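Long-range contacts in aminotransferase class-III (Ochrobactrum anthropi, PDB 5GHG), which is an omega-transaminase that transfers amino groups between amines and carbonyl compounds, probably by way of its bound pyridoxamine phosphate cofactor: residues His185-Gly190 with Val371-Gly376; Glu197-Arg202 with Val235-Tyr240. The protein carries 1 engineered substitution. All blocks are in the same frame, centred on the assembly; numbering follows the deposited sequence.

Interaction 1 of 2, residues His185-Gly190 with Val371-Gly376; sequences HFYREG and VGEVRG
The imidazole of His185 presents its edge to Glu373 and its NE2 corner to the guanidinium face of Arg375, while the backbone N of Arg188 lies over the centre of one imidazole face. The Tyr187 ring carries Glu373 CB over one face, 4.0 Å from the ring centroid and almost on its normal, in a CH-pi contact. NE2 of His185 donates to Glu373 OE1 over 2.9 Å in a nearly straight bond (169° at the hydrogen), entering by the syn lone pair with ring and carboxylate almost coplanar. Arg375 NH1 reaches the same OE1 from the anti side at 2.7 Å, tilted out of the carboxylate plane in a more bent bond, completing a salt bridge within the strand. The guanidinium is turned 64° against the imidazole; His185 NE2 and Arg375 NH1, 3.2 Å apart, are close without bonding. With CG anti to the backbone N (chi1 178°) and an extended chain, Glu373 carries its carboxylate to Tyr187 CB. A water bridges the other oxygen, OE2, to Tyr187 N, so both carboxylate oxygens are engaged. The hydroxyl end of Tyr187 rests against the strand backbone, OH lying 3.4 Å from Gly372 CA. His185 ND1 takes a hydrogen bond from Arg149, consistent with a neutral imidazole protonated at NE2. Arg375 is held further by Glu384 and by the carbonyls of Gly232 and Val233, which should fix the plane of its guanidinium. Gly372 and Glu373 form a classic beta bulge opposite Glu384, in strand 371-377, at the edge of the small-domain sheet within this chain. A His-carboxylate hydrogen bond, flanked by an arginine, joins the N-cap of the short helix 186-189 of the large domain to that edge strand, in the two-domain fold of class-III aminotransferases.

Interaction 2 of 2, residues Glu197-Arg202 with Val235-Tyr240; sequences EQFATR and VPPKTY
A type II beta turn, Pro237 to Tyr240, leads into helix 240-250 and packs against one side of helix 196-214, with Ala200 as the point where the two backbones come nearest. The turn is closed by the bond from Tyr240 N to Pro237 O. Ala200 CB points into it, 3.3 Å from Thr239 OG1 and 3.6 Å from Lys238 O, and it also touches the pyrrolidine of Pro237. CG of that proline meets CD2 of Phe199 at 3.7 Å, the two side chains crossing at about a right angle. Toward the surface, Glu197 and Lys238 also cross at about a right angle: Glu197 OE1 lies 3.2 Å from Lys238 CE but 4.5 Å from Lys238 NZ, so the methylenes touch and no salt bridge forms. Thr239 CG2 packs on Glu197 CD. No hydrogen bond crosses between the two segments; neighbours supply some nearby: Glu196 accepts from Lys238 N, and Lys243 of helix 240-250 binds both Thr239 OG1 and Thr201 OG1. Beyond it, Tyr240 sends its hydroxyl to Arg147 on strand 143-147, placing the turn between helix 196-214 and the central sheet of the large domain.

Followed from the N terminus, the chain first builds part of both sheets, then leaves strand 178-181 of the large-domain sheet and passes through 185-190 before entering helix 196-214. Strand 219-224 and a loop bring it to 235-240, where interaction 2 closes the shorter loop against that helix. Only much later, at 371-376, does interaction 1 close the longer loop, which contains the shorter one entirely; the two do not cross. Interaction 2 stays within the large domain, whereas interaction 1 reaches the edge strand of the small-domain sheet, to which both ends of the chain contribute strands. Phe199 packs against Phe186 and Glu189, and Val235 lies beside Gly376, so the two contacts adjoin each other.

Interaction 1 of 2, residues His185-Gly190 with Val371-Gly376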
loop_
_atom_site.group_PDB
_atom_site.type_symbol
_atom_site.label_atom_id
_atom_site.label_comp_id
_atom_site.label_asym_id
_atom_site.label_seq_id
_atom_site.Cartn_x
_atom_site.Cartn_y
_atom_site.Cartn_z
ATOM N N HIS B 185 -28.048 2.063 8.279
ATOM C CA HIS B 185 -28.121 1.400 9.584
ATOM C C HIS B 185 -29.465 1.722 10.232
ATOM O O HIS B 185 -29.624 2.772 10.855
ATOM C CB HIS B 185 -26.979 1.823 10.505
ATOM C CG HIS B 185 -26.899 0.997 11.760
ATOM N ND1 HIS B 185 -26.129 1.356 12.838
ATOM C CD2 HIS B 185 -27.506 -0.164 12.105
ATOM C CE1 HIS B 185 -26.248 0.448 13.786
ATOM N NE2 HIS B 185 -27.077 -0.484 13.368
ATOM N N PHE B 186 -30.419 0.804 10.097
ATOM C CA PHE B 186 -31.794 1.080 10.513
ATOM C C PHE B 186 -31.874 1.397 12.010
ATOM O O PHE B 186 -32.562 2.339 12.423
ATOM C CB PHE B 186 -32.678 -0.108 10.143
ATOM C CG PHE B 186 -34.122 0.059 10.513
ATOM C CD1 PHE B 186 -34.852 1.139 10.054
ATOM C CD2 PHE B 186 -34.759 -0.903 11.295
ATOM C CE1 PHE B 186 -36.199 1.287 10.383
ATOM C CE2 PHE B 186 -36.114 -0.765 11.628
ATOM C CZ PHE B 186 -36.826 0.341 11.168
ATOM N N TYR B 187 -31.156 0.634 12.830
ATOM C CA TYR B 187 -31.184 0.847 14.276
ATOM C C TYR B 187 -30.756 2.257 14.664
ATOM O O TYR B 187 -31.274 2.825 15.630
ATOM C CB TYR B 187 -30.277 -0.200 14.951
ATOM C CG TYR B 187 -30.153 -0.066 16.459
ATOM C CD1 TYR B 187 -31.222 -0.377 17.291
ATOM C CD2 TYR B 187 -28.955 0.319 17.046
ATOM C CE1 TYR B 187 -31.106 -0.276 18.680
ATOM C CE2 TYR B 187 -28.831 0.421 18.428
ATOM C CZ TYR B 187 -29.906 0.122 19.237
ATOM O OH TYR B 187 -29.797 0.223 20.602
ATOM N N ARG B 188 -29.784 2.819 13.957
ATOM C CA ARG B 188 -29.277 4.149 14.297
ATOM C C ARG B 188 -29.858 5.278 13.449
ATOM O O ARG B 188 -29.709 6.440 13.809
ATOM C CB ARG B 188 -27.744 4.175 14.180
ATOM C CG ARG B 188 -27.018 3.497 15.360
ATOM C CD ARG B 188 -27.160 4.329 16.622
ATOM N NE ARG B 188 -26.782 3.599 17.827
ATOM C CZ ARG B 188 -27.038 4.028 19.070
ATOM N NH1 ARG B 188 -27.665 5.179 19.248
ATOM N NH2 ARG B 188 -26.685 3.305 20.121
ATOM N N GLU B 189 -30.476 4.967 12.308
ATOM C CA GLU B 189 -30.907 6.015 11.385
ATOM C C GLU B 189 -32.397 6.031 11.129
ATOM O O GLU B 189 -32.900 7.040 10.630
ATOM C CB GLU B 189 -30.178 5.881 10.035
ATOM C CG GLU B 189 -28.669 6.075 10.117
ATOM C CD GLU B 189 -28.290 7.519 10.311
ATOM O OE1 GLU B 189 -27.138 7.779 10.717
ATOM O OE2 GLU B 189 -29.148 8.394 10.043
ATOM N N GLY B 190 -33.107 4.950 11.424
ATOM C CA GLY B 190 -34.535 4.913 11.150
ATOM C C GLY B 190 -35.267 5.923 12.012
ATOM O O GLY B 190 -34.911 6.158 13.159
ATOM N N VAL B 371 -27.616 -5.168 25.691
ATOM C CA VAL B 371 -27.538 -5.410 24.251
ATOM C C VAL B 371 -28.616 -4.546 23.569
ATOM O O VAL B 371 -29.812 -4.764 23.767
ATOM C CB VAL B 371 -27.687 -6.878 23.922
ATOM C CG1 VAL B 371 -27.859 -7.073 22.404
ATOM C CG2 VAL B 371 -26.457 -7.664 24.410
ATOM N N GLY B 372 -28.185 -3.574 22.768
ATOM C CA GLY B 372 -29.119 -2.757 22.024
ATOM C C GLY B 372 -29.556 -3.416 20.734
ATOM O O GLY B 372 -30.733 -3.357 20.367
ATOM N N GLU B 373 -28.614 -4.042 20.028
ATOM C CA GLU B 373 -28.923 -4.731 18.769
ATOM C C GLU B 373 -27.919 -5.828 18.521
ATOM O O GLU B 373 -26.716 -5.655 18.759
ATOM C CB GLU B 373 -28.872 -3.749 17.576
ATOM C CG GLU B 373 -29.137 -4.427 16.230
ATOM C CD GLU B 373 -29.114 -3.459 15.047
ATOM O OE1 GLU B 373 -28.166 -2.647 14.945
ATOM O OE2 GLU B 373 -30.042 -3.495 14.228
ATOM N N VAL B 374 -28.403 -6.951 18.005
ATOM C CA VAL B 374 -27.557 -7.961 17.386
ATOM C C VAL B 374 -27.843 -7.920 15.891
ATOM O O VAL B 374 -28.999 -7.982 15.484
ATOM C CB VAL B 374 -27.828 -9.361 17.977
ATOM C CG1 VAL B 374 -26.969 -10.411 17.287
ATOM C CG2 VAL B 374 -27.609 -9.342 19.489
ATOM N N ARG B 375 -26.793 -7.794 15.080
ATOM C CA ARG B 375 -26.926 -7.781 13.629
ATOM C C ARG B 375 -25.817 -8.631 13.006
ATOM O O ARG B 375 -24.760 -8.828 13.604
ATOM C CB ARG B 375 -26.875 -6.345 13.090
ATOM C CG ARG B 375 -25.687 -5.531 13.583
ATOM C CD ARG B 375 -25.762 -4.082 13.096
ATOM N NE ARG B 375 -24.567 -3.319 13.514
ATOM C CZ ARG B 375 -24.498 -2.550 14.591
ATOM N NH1 ARG B 375 -25.547 -2.437 15.406
ATOM N NH2 ARG B 375 -23.377 -1.925 14.887
ATOM N N GLY B 376 -26.061 -9.143 11.806
ATOM C CA GLY B 376 -25.075 -9.974 11.153
ATOM C C GLY B 376 -25.692 -10.889 10.111
ATOM O O GLY B 376 -26.896 -11.132 10.083
HETATM O O HOH W 1 -30.237 -2.129 11.935
#

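Interaction 2 of 2, residues Glu197-Arg202 with Val235-Tyr240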
loop_
_atom_site.group_PDB
_atom_site.type_symbol
_atom_site.label_atom_id
_atom_site.label_comp_id
_atom_site.label_asym_id
_atom_site.label_seq_id
_atom_site.Cartn_x
_atom_site.Cartn_y
_atom_site.Cartn_z
ATOM N N GLU B 197 -38.220 -1.437 5.445
ATOM C CA GLU B 197 -38.314 -1.226 4.014
ATOM C C GLU B 197 -38.587 0.240 3.661
ATOM O O GLU B 197 -38.140 0.716 2.614
ATOM C CB GLU B 197 -39.370 -2.141 3.389
ATOM C CG GLU B 197 -38.959 -3.610 3.386
ATOM C CD GLU B 197 -39.869 -4.495 2.524
ATOM O OE1 GLU B 197 -39.720 -5.744 2.586
ATOM O OE2 GLU B 197 -40.705 -3.941 1.782
ATOM N N GLN B 198 -39.320 0.958 4.502
ATOM C CA GLN B 198 -39.510 2.380 4.267
ATOM C C GLN B 198 -38.178 3.115 4.381
ATOM O O GLN B 198 -37.892 4.028 3.608
ATOM C CB GLN B 198 -40.537 2.957 5.248
ATOM C CG GLN B 198 -40.779 4.458 5.121
ATOM C CD GLN B 198 -41.218 4.901 3.737
ATOM O OE1 GLN B 198 -40.757 5.939 3.208
ATOM N NE2 GLN B 198 -42.095 4.135 3.135
ATOM N N PHE B 199 -37.356 2.710 5.348
ATOM C CA PHE B 199 -36.031 3.299 5.505
ATOM C C PHE B 199 -35.180 3.057 4.248
ATOM O O PHE B 199 -34.466 3.946 3.798
ATOM C CB PHE B 199 -35.386 2.693 6.756
ATOM C CG PHE B 199 -33.960 3.064 6.967
ATOM C CD1 PHE B 199 -33.586 4.397 7.138
ATOM C CD2 PHE B 199 -32.982 2.078 7.048
ATOM C CE1 PHE B 199 -32.263 4.726 7.366
ATOM C CE2 PHE B 199 -31.658 2.420 7.277
ATOM C CZ PHE B 199 -31.304 3.726 7.435
ATOM N N ALA B 200 -35.282 1.868 3.666
ATOM C CA ALA B 200 -34.570 1.585 2.428
ATOM C C ALA B 200 -35.065 2.472 1.294
ATOM O O ALA B 200 -34.269 3.006 0.502
ATOM C CB ALA B 200 -34.718 0.118 2.066
ATOM N N THR B 201 -36.376 2.637 1.192
ATOM C CA THR B 201 -36.930 3.559 0.211
ATOM C C THR B 201 -36.398 4.967 0.427
ATOM O O THR B 201 -36.003 5.648 -0.530
ATOM C CB THR B 201 -38.463 3.520 0.271
ATOM O OG1 THR B 201 -38.916 2.269 -0.230
ATOM C CG2 THR B 201 -39.082 4.657 -0.553
ATOM N N ARG B 202 -36.371 5.432 1.681
ATOM C CA ARG B 202 -35.878 6.777 1.937
ATOM C C ARG B 202 -34.395 6.912 1.552
ATOM O O ARG B 202 -33.981 7.955 1.035
ATOM C CB ARG B 202 -36.077 7.173 3.404
ATOM C CG ARG B 202 -35.415 8.498 3.743
ATOM C CD ARG B 202 -35.910 9.117 5.050
ATOM N NE ARG B 202 -35.555 8.325 6.233
ATOM C CZ ARG B 202 -34.433 8.455 6.922
ATOM N NH1 ARG B 202 -34.223 7.708 8.010
ATOM N NH2 ARG B 202 -33.510 9.323 6.530
ATOM N N VAL B 235 -25.529 -4.199 8.484
ATOM C CA VAL B 235 -26.265 -4.964 7.478
ATOM C C VAL B 235 -27.338 -4.030 6.936
ATOM O O VAL B 235 -28.092 -3.436 7.719
ATOM C CB VAL B 235 -26.868 -6.249 8.070
ATOM C CG1 VAL B 235 -27.596 -7.045 7.005
ATOM C CG2 VAL B 235 -25.776 -7.092 8.749
ATOM N N PRO B 236 -27.429 -3.851 5.621
ATOM C CA PRO B 236 -28.398 -2.895 5.074
ATOM C C PRO B 236 -29.803 -3.455 5.221
ATOM O O PRO B 236 -29.988 -4.666 5.343
ATOM C CB PRO B 236 -27.992 -2.780 3.601
ATOM C CG PRO B 236 -27.371 -4.127 3.283
ATOM C CD PRO B 236 -26.667 -4.552 4.569
ATOM N N PRO B 237 -30.816 -2.587 5.224
ATOM C CA PRO B 237 -32.184 -3.083 5.359
ATOM C C PRO B 237 -32.594 -3.873 4.128
ATOM O O PRO B 237 -32.007 -3.758 3.046
ATOM C CB PRO B 237 -33.005 -1.796 5.527
ATOM C CG PRO B 237 -32.195 -0.749 4.874
ATOM C CD PRO B 237 -30.768 -1.128 5.074
ATOM N N LYS B 238 -33.596 -4.726 4.298
ATOM C CA LYS B 238 -34.081 -5.459 3.151
ATOM C C LYS B 238 -34.629 -4.485 2.106
ATOM O O LYS B 238 -35.237 -3.457 2.448
ATOM C CB LYS B 238 -35.143 -6.489 3.558
ATOM C CG LYS B 238 -36.252 -5.980 4.431
ATOM C CD LYS B 238 -37.259 -7.114 4.696
ATOM C CE LYS B 238 -38.528 -6.627 5.424
ATOM N NZ LYS B 238 -38.251 -6.241 6.837
ATOM N N THR B 239 -34.369 -4.803 0.836
ATOM C CA THR B 239 -34.716 -4.054 -0.361
ATOM C C THR B 239 -33.753 -2.908 -0.646
ATOM O O THR B 239 -33.849 -2.288 -1.710
ATOM C CB THR B 239 -36.165 -3.495 -0.361
ATOM O OG1 THR B 239 -36.287 -2.392 0.548
ATOM C CG2 THR B 239 -37.167 -4.598 0.001
ATOM N N TYR B 240 -32.806 -2.619 0.251
ATOM C CA TYR B 240 -31.883 -1.511 0.020
ATOM C C TYR B 240 -31.129 -1.668 -1.298
ATOM O O TYR B 240 -31.128 -0.762 -2.145
ATOM C CB TYR B 240 -30.882 -1.419 1.175
ATOM C CG TYR B 240 -29.759 -0.430 0.948
ATOM C CD1 TYR B 240 -29.934 0.924 1.230
ATOM C CD2 TYR B 240 -28.518 -0.851 0.475
ATOM C CE1 TYR B 240 -28.913 1.823 1.071
ATOM C CE2 TYR B 240 -27.461 0.056 0.317
ATOM C CZ TYR B 240 -27.665 1.387 0.609
ATOM O OH TYR B 240 -26.660 2.323 0.452
#